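Local coordinates for protein ancestral congerin Con-anc (PDB 3AJY) that probably binds beta-galactosides, as a reconstructed ancestor of the fish galectins called congerins, and holds a galactose-containing glycan in its pocket, at residues 27-32 with 124-129; 86-91 with 99-104. All blocks are in the same frame, centred on the assembly; numbering follows the deposited sequence.

Overall arrangement
Both contacts belong to the two-sheet sandwich of a galectin, but they serve different parts of it. Interaction 1 lies at the surface, its centre about 12 Å from that of the chain, where 124-129 passes from one sheet to the other beside the sugar-bearing strand 30-35; backbone bonds, one carboxylate and a guanidinium on galactose dominate it. Interaction 2 is partly buried, a hairpin within the sheet that 127-134 also joins, whose inner side is isoleucine and leucine packing. Along the chain 86-91 and 99-104 fall inside the loop that interaction 1 closes. With centres about 16 Å apart, the two meet in the core, where Phe31 CZ lies 3.7 Å from Phe86 CG.

Interaction 1: 27-32 with 124-129; sequences YAKRFS and AGDARL. With GAL (beta-D-galactopyranose), chain C.
The Arg30 guanidinium presents its edge to the bound galactose, with GAL C4 in its plane and GAL O4 near it, while the Phe31 ring is met obliquely by the methyl of Ala127. At the sugar, Arg30 NH1 gives an almost straight hydrogen bond to GAL O3 (2.7 Å, 175°), and GAL O4 lies equally near that nitrogen. The arginine chain bends at chi3 (-75°), turning its end to the sugar; Asp47 holds NH1 in a salt bridge, and Tyr52 adds a cation-pi contact. On the other side of the strand, Phe31 CB rests 3.7 Å from Ala127 CB, and its ring runs on into the core, stacked with His48 and edge-to-face with Phe80.

Between the backbones, Ser32 and Ala124 form an antiparallel hydrogen-bonded pair, with Ser32 N donating to Ala124 O (2.8 Å) and Ala124 N returning a bond to Ser32 O. Their side chains share a face, Ser32 OG 3.4 Å from Ala124 CB. Past Gly125, Asp126 N binds Arg30 O in the carbonyl plane (2.8 Å). The carboxylate then reaches back to 27-32: CG stands anti to the carbonyl carbon (chi1 -53°), and OD1 accepts Lys29 N on its anti side, somewhat out of the carboxylate plane, at 2.8 Å and, weakly, Arg30 N.

Asp126 is the centre of an inverse gamma turn where the chain leaves strand 117-125 for strand 127-134 in the opposite sheet. The contact thus joins the two sheets of the galectin beta-sandwich beside its galactose-binding site.

Interaction 2: 86-91 with 99-104; sequences FEITIT and IELLDG
Strands 86-91 and 99-101 run antiparallel at 163°, their axes 4.8 Å apart at closest approach, and Thr89 and Glu100 form a hydrogen-bonded pair of this beta hairpin in the galectin sandwich. Thr89 N donates to Glu100 O (3.0 Å), and Glu100 N returns a nearly straight bond to Thr89 O (2.8 Å).

The isoleucines and Leu101 lie on the face turned into the sandwich, against strands 41-52 and 58-65. Ile88 CG2 packs alongside Ile99 CG2 at 3.8 Å, the two side chains pointing the same way; each methyl stands anti to its own backbone N. Leu101 CD2 flanks Ile88 CG1, and Ile90 CG1 approaches Ile99 CG1 more loosely at 4.3 Å. The other face carries Thr89, whose hydroxyl bonds that of Thr19, and Glu100.

Beyond the paired residues, a type I turn from Leu101 to Gly104 carries Leu102 over Glu87, where CD1 of the leucine touches CB of the glutamate at 3.7 Å. The Glu87 carboxylate bonds the Tyr85 hydroxyl through OE1. Between the diverging backbones a water donates to both Glu87 O, at 3.1 Å, and Glu100 O, at 2.8 Å.

Interaction 1: 27-32 with 124-129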
loop_
_atom_site.group_PDB
_atom_site.type_symbol
_atom_site.label_atom_id
_atom_site.label_comp_id
_atom_site.label_asym_id
_atom_site.label_seq_id
_atom_site.Cartn_x
_atom_site.Cartn_y
_atom_site.Cartn_z
ATOM N N TYR A 27 -7.410 0.211 23.480
ATOM C CA TYR A 27 -8.074 -0.957 23.990
ATOM C C TYR A 27 -8.358 -1.806 22.781
ATOM O O TYR A 27 -8.702 -1.286 21.718
ATOM C CB TYR A 27 -9.389 -0.583 24.678
ATOM C CG TYR A 27 -9.233 0.243 25.937
ATOM C CD1 TYR A 27 -9.436 1.615 25.908
ATOM C CD2 TYR A 27 -8.897 -0.351 27.157
ATOM C CE1 TYR A 27 -9.320 2.388 27.059
ATOM C CE2 TYR A 27 -8.768 0.417 28.316
ATOM C CZ TYR A 27 -8.986 1.791 28.252
ATOM O OH TYR A 27 -8.872 2.584 29.386
ATOM N N ALA A 28 -8.211 -3.110 22.938
ATOM C CA ALA A 28 -8.289 -4.021 21.817
ATOM C C ALA A 28 -8.719 -5.386 22.272
ATOM O O ALA A 28 -8.197 -5.906 23.248
ATOM C CB ALA A 28 -6.922 -4.114 21.118
ATOM N N LYS A 29 -9.664 -5.975 21.543
ATOM C CA LYS A 29 -10.004 -7.377 21.726
ATOM C C LYS A 29 -9.200 -8.228 20.749
ATOM O O LYS A 29 -8.684 -9.277 21.118
ATOM C CB LYS A 29 -11.498 -7.626 21.480
ATOM C CG LYS A 29 -12.436 -7.091 22.542
ATOM C CD LYS A 29 -13.732 -7.941 22.593
ATOM C CE LYS A 29 -14.524 -7.983 21.244
ATOM N NZ LYS A 29 -15.591 -9.069 21.213
ATOM N N ARG A 30 -9.120 -7.762 19.502
ATOM C CA ARG A 30 -8.487 -8.507 18.404
ATOM C C ARG A 30 -8.176 -7.547 17.272
ATOM O O ARG A 30 -8.795 -6.491 17.160
ATOM C CB ARG A 30 -9.432 -9.597 17.879
ATOM C CG ARG A 30 -10.731 -8.996 17.286
ATOM C CD ARG A 30 -11.969 -9.895 17.356
ATOM N NE ARG A 30 -11.923 -10.958 16.384
ATOM C CZ ARG A 30 -12.856 -11.262 15.485
ATOM N NH1 ARG A 30 -12.609 -12.268 14.679
ATOM N NH2 ARG A 30 -14.019 -10.604 15.386
ATOM N N PHE A 31 -7.207 -7.896 16.431
ATOM C CA PHE A 31 -7.094 -7.274 15.127
ATOM C C PHE A 31 -6.595 -8.316 14.142
ATOM O O PHE A 31 -5.889 -9.258 14.534
ATOM C CB PHE A 31 -6.223 -6.003 15.168
ATOM C CG PHE A 31 -4.744 -6.269 15.101
ATOM C CD1 PHE A 31 -4.043 -6.654 16.235
ATOM C CD2 PHE A 31 -4.051 -6.117 13.899
ATOM C CE1 PHE A 31 -2.658 -6.897 16.173
ATOM C CE2 PHE A 31 -2.676 -6.360 13.832
ATOM C CZ PHE A 31 -1.989 -6.753 14.970
ATOM N N SER A 32 -6.976 -8.170 12.874
ATOM C CA SER A 32 -6.647 -9.161 11.850
ATOM C C SER A 32 -6.008 -8.554 10.620
ATOM O O SER A 32 -6.229 -7.391 10.283
ATOM C CB SER A 32 -7.876 -9.987 11.444
ATOM O OG SER A 32 -8.872 -9.166 10.864
ATOM N N ALA A 124 -8.639 -5.591 9.939
ATOM C CA ALA A 124 -9.945 -5.460 10.585
ATOM C C ALA A 124 -9.747 -5.491 12.069
ATOM O O ALA A 124 -8.684 -5.930 12.542
ATOM C CB ALA A 124 -10.894 -6.586 10.139
ATOM N N GLY A 125 -10.738 -4.999 12.810
ATOM C CA GLY A 125 -10.664 -4.971 14.262
ATOM C C GLY A 125 -9.960 -3.768 14.873
ATOM O O GLY A 125 -9.889 -2.696 14.277
ATOM N N ASP A 126 -9.441 -3.962 16.077
ATOM C CA ASP A 126 -9.022 -2.884 16.940
ATOM C C ASP A 126 -7.585 -2.386 16.729
ATOM O O ASP A 126 -6.781 -2.372 17.656
ATOM C CB ASP A 126 -9.246 -3.325 18.372
ATOM C CG ASP A 126 -10.688 -3.799 18.605
ATOM O OD1 ASP A 126 -10.859 -4.849 19.243
ATOM O OD2 ASP A 126 -11.637 -3.123 18.105
ATOM N N ALA A 127 -7.304 -1.931 15.515
ATOM C CA ALA A 127 -5.987 -1.374 15.144
ATOM C C ALA A 127 -6.220 -0.476 13.965
ATOM O O ALA A 127 -7.338 -0.410 13.443
ATOM C CB ALA A 127 -5.000 -2.517 14.770
ATOM N N ARG A 128 -5.170 0.224 13.541
ATOM C CA ARG A 128 -5.199 0.970 12.305
ATOM C C ARG A 128 -3.977 0.579 11.462
ATOM O O ARG A 128 -2.905 0.320 12.009
ATOM C CB ARG A 128 -5.228 2.485 12.561
ATOM C CG ARG A 128 -3.991 3.070 13.231
ATOM C CD ARG A 128 -4.001 4.600 13.242
ATOM N NE ARG A 128 -3.709 5.037 14.610
ATOM C CZ ARG A 128 -2.530 5.483 15.031
ATOM N NH1 ARG A 128 -1.507 5.607 14.191
ATOM N NH2 ARG A 128 -2.379 5.822 16.297
ATOM N N LEU A 129 -4.171 0.515 10.151
ATOM C CA LEU A 129 -3.107 0.213 9.200
ATOM C C LEU A 129 -2.433 1.513 8.800
ATOM O O LEU A 129 -3.110 2.433 8.321
ATOM C CB LEU A 129 -3.702 -0.399 7.940
ATOM C CG LEU A 129 -3.030 -1.546 7.155
ATOM C CD1 LEU A 129 -3.323 -1.322 5.680
ATOM C CD2 LEU A 129 -1.551 -1.779 7.401
HETATM C C1 GAL C . -14.851 -16.300 14.125
HETATM C C2 GAL C . -14.911 -14.778 14.070
HETATM C C3 GAL C . -14.540 -14.265 12.681
HETATM C C4 GAL C . -13.209 -14.883 12.232
HETATM C C5 GAL C . -13.273 -16.411 12.330
HETATM C C6 GAL C . -11.974 -17.116 11.902
HETATM O O2 GAL C . -16.209 -14.348 14.408
HETATM O O3 GAL C . -14.435 -12.855 12.748
HETATM O O4 GAL C . -12.160 -14.384 13.040
HETATM O O5 GAL C . -13.607 -16.797 13.649
HETATM O O6 GAL C . -12.161 -18.525 11.913
#

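Interaction 2: 86-91 with 99-104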
loop_
_atom_site.group_PDB
_atom_site.type_symbol
_atom_site.label_atom_id
_atom_site.label_comp_id
_atom_site.label_asym_id
_atom_site.label_seq_id
_atom_site.Cartn_x
_atom_site.Cartn_y
_atom_site.Cartn_z
ATOM N N PHE A 86 2.568 -2.448 15.604
ATOM C CA PHE A 86 2.661 -3.827 15.157
ATOM C C PHE A 86 3.327 -3.874 13.794
ATOM O O PHE A 86 3.264 -2.924 13.019
ATOM C CB PHE A 86 1.295 -4.519 15.125
ATOM C CG PHE A 86 0.412 -4.085 13.980
ATOM C CD1 PHE A 86 -0.556 -3.109 14.170
ATOM C CD2 PHE A 86 0.538 -4.680 12.718
ATOM C CE1 PHE A 86 -1.385 -2.705 13.097
ATOM C CE2 PHE A 86 -0.258 -4.288 11.647
ATOM C CZ PHE A 86 -1.225 -3.274 11.836
ATOM N N GLU A 87 3.982 -4.983 13.499
ATOM C CA GLU A 87 4.512 -5.165 12.164
ATOM C C GLU A 87 4.519 -6.635 11.815
ATOM O O GLU A 87 4.901 -7.475 12.635
ATOM C CB GLU A 87 5.902 -4.551 12.023
ATOM C CG GLU A 87 6.286 -4.262 10.579
ATOM C CD GLU A 87 7.773 -3.943 10.433
ATOM O OE1 GLU A 87 8.176 -2.827 10.815
ATOM O OE2 GLU A 87 8.529 -4.811 9.942
ATOM N N ILE A 88 4.074 -6.942 10.605
ATOM C CA ILE A 88 3.954 -8.325 10.160
ATOM C C ILE A 88 4.435 -8.439 8.725
ATOM O O ILE A 88 4.120 -7.598 7.901
ATOM C CB ILE A 88 2.474 -8.828 10.285
ATOM C CG1 ILE A 88 1.988 -8.697 11.730
ATOM C CG2 ILE A 88 2.326 -10.275 9.856
ATOM C CD1 ILE A 88 0.451 -8.657 11.863
ATOM N N THR A 89 5.217 -9.469 8.426
ATOM C CA THR A 89 5.630 -9.748 7.033
ATOM C C THR A 89 5.158 -11.135 6.593
ATOM O O THR A 89 5.312 -12.126 7.326
ATOM C CB THR A 89 7.162 -9.591 6.846
ATOM O OG1 THR A 89 7.529 -8.230 7.123
ATOM C CG2 THR A 89 7.596 -9.924 5.420
ATOM N N ILE A 90 4.582 -11.192 5.395
ATOM C CA ILE A 90 3.977 -12.411 4.859
ATOM C C ILE A 90 4.525 -12.685 3.466
ATOM O O ILE A 90 4.654 -11.781 2.646
ATOM C CB ILE A 90 2.427 -12.283 4.723
ATOM C CG1 ILE A 90 1.783 -11.909 6.070
ATOM C CG2 ILE A 90 1.835 -13.597 4.189
ATOM C CD1 ILE A 90 0.303 -11.475 5.960
ATOM N N THR A 91 4.855 -13.936 3.208
ATOM C CA THR A 91 5.219 -14.357 1.868
ATOM C C THR A 91 4.653 -15.746 1.727
ATOM O O THR A 91 4.253 -16.352 2.719
ATOM C CB THR A 91 6.771 -14.352 1.639
ATOM O OG1 THR A 91 7.041 -14.532 0.244
ATOM C CG2 THR A 91 7.439 -15.455 2.404
ATOM N N ILE A 99 4.675 -16.494 7.755
ATOM C CA ILE A 99 4.370 -15.255 8.470
ATOM C C ILE A 99 5.443 -14.965 9.539
ATOM O O ILE A 99 5.701 -15.815 10.392
ATOM C CB ILE A 99 2.985 -15.351 9.163
ATOM C CG1 ILE A 99 1.866 -15.673 8.158
ATOM C CG2 ILE A 99 2.675 -14.076 9.916
ATOM C CD1 ILE A 99 1.276 -17.071 8.276
ATOM N N GLU A 100 6.054 -13.778 9.491
ATOM C CA GLU A 100 7.001 -13.340 10.529
ATOM C C GLU A 100 6.477 -12.149 11.331
ATOM O O GLU A 100 6.136 -11.110 10.774
ATOM C CB GLU A 100 8.388 -13.006 9.958
ATOM C CG GLU A 100 9.438 -12.672 11.051
ATOM C CD GLU A 100 10.844 -12.406 10.499
ATOM O OE1 GLU A 100 10.972 -11.978 9.325
ATOM O OE2 GLU A 100 11.833 -12.629 11.247
ATOM N N LEU A 101 6.421 -12.319 12.646
ATOM C CA LEU A 101 6.028 -11.252 13.562
ATOM C C LEU A 101 7.254 -10.438 14.012
ATOM O O LEU A 101 8.412 -10.863 13.821
ATOM C CB LEU A 101 5.277 -11.839 14.752
ATOM C CG LEU A 101 4.121 -12.799 14.420
ATOM C CD1 LEU A 101 3.468 -13.311 15.704
ATOM C CD2 LEU A 101 3.055 -12.204 13.475
ATOM N N LEU A 102 7.008 -9.271 14.608
ATOM C CA LEU A 102 8.094 -8.322 14.862
ATOM C C LEU A 102 9.153 -8.797 15.873
ATOM O O LEU A 102 10.281 -8.304 15.880
ATOM C CB LEU A 102 7.543 -6.937 15.251
ATOM C CG LEU A 102 8.533 -5.761 15.143
ATOM C CD1 LEU A 102 9.020 -5.552 13.712
ATOM C CD2 LEU A 102 7.948 -4.465 15.724
ATOM N N ASP A 103 8.796 -9.748 16.721
ATOM C CA ASP A 103 9.740 -10.283 17.691
ATOM C C ASP A 103 10.511 -11.490 17.131
ATOM O O ASP A 103 11.136 -12.227 17.881
ATOM C CB ASP A 103 8.988 -10.675 18.968
ATOM C CG ASP A 103 8.154 -11.952 18.802
ATOM O OD1 ASP A 103 7.860 -12.585 19.834
ATOM O OD2 ASP A 103 7.784 -12.330 17.661
ATOM N N GLY A 104 10.435 -11.702 15.822
ATOM C CA GLY A 104 11.054 -12.860 15.188
ATOM C C GLY A 104 10.278 -14.163 15.244
ATOM O O GLY A 104 10.745 -15.174 14.737
HETATM O O HOH W 1 7.459 -8.751 11.470
#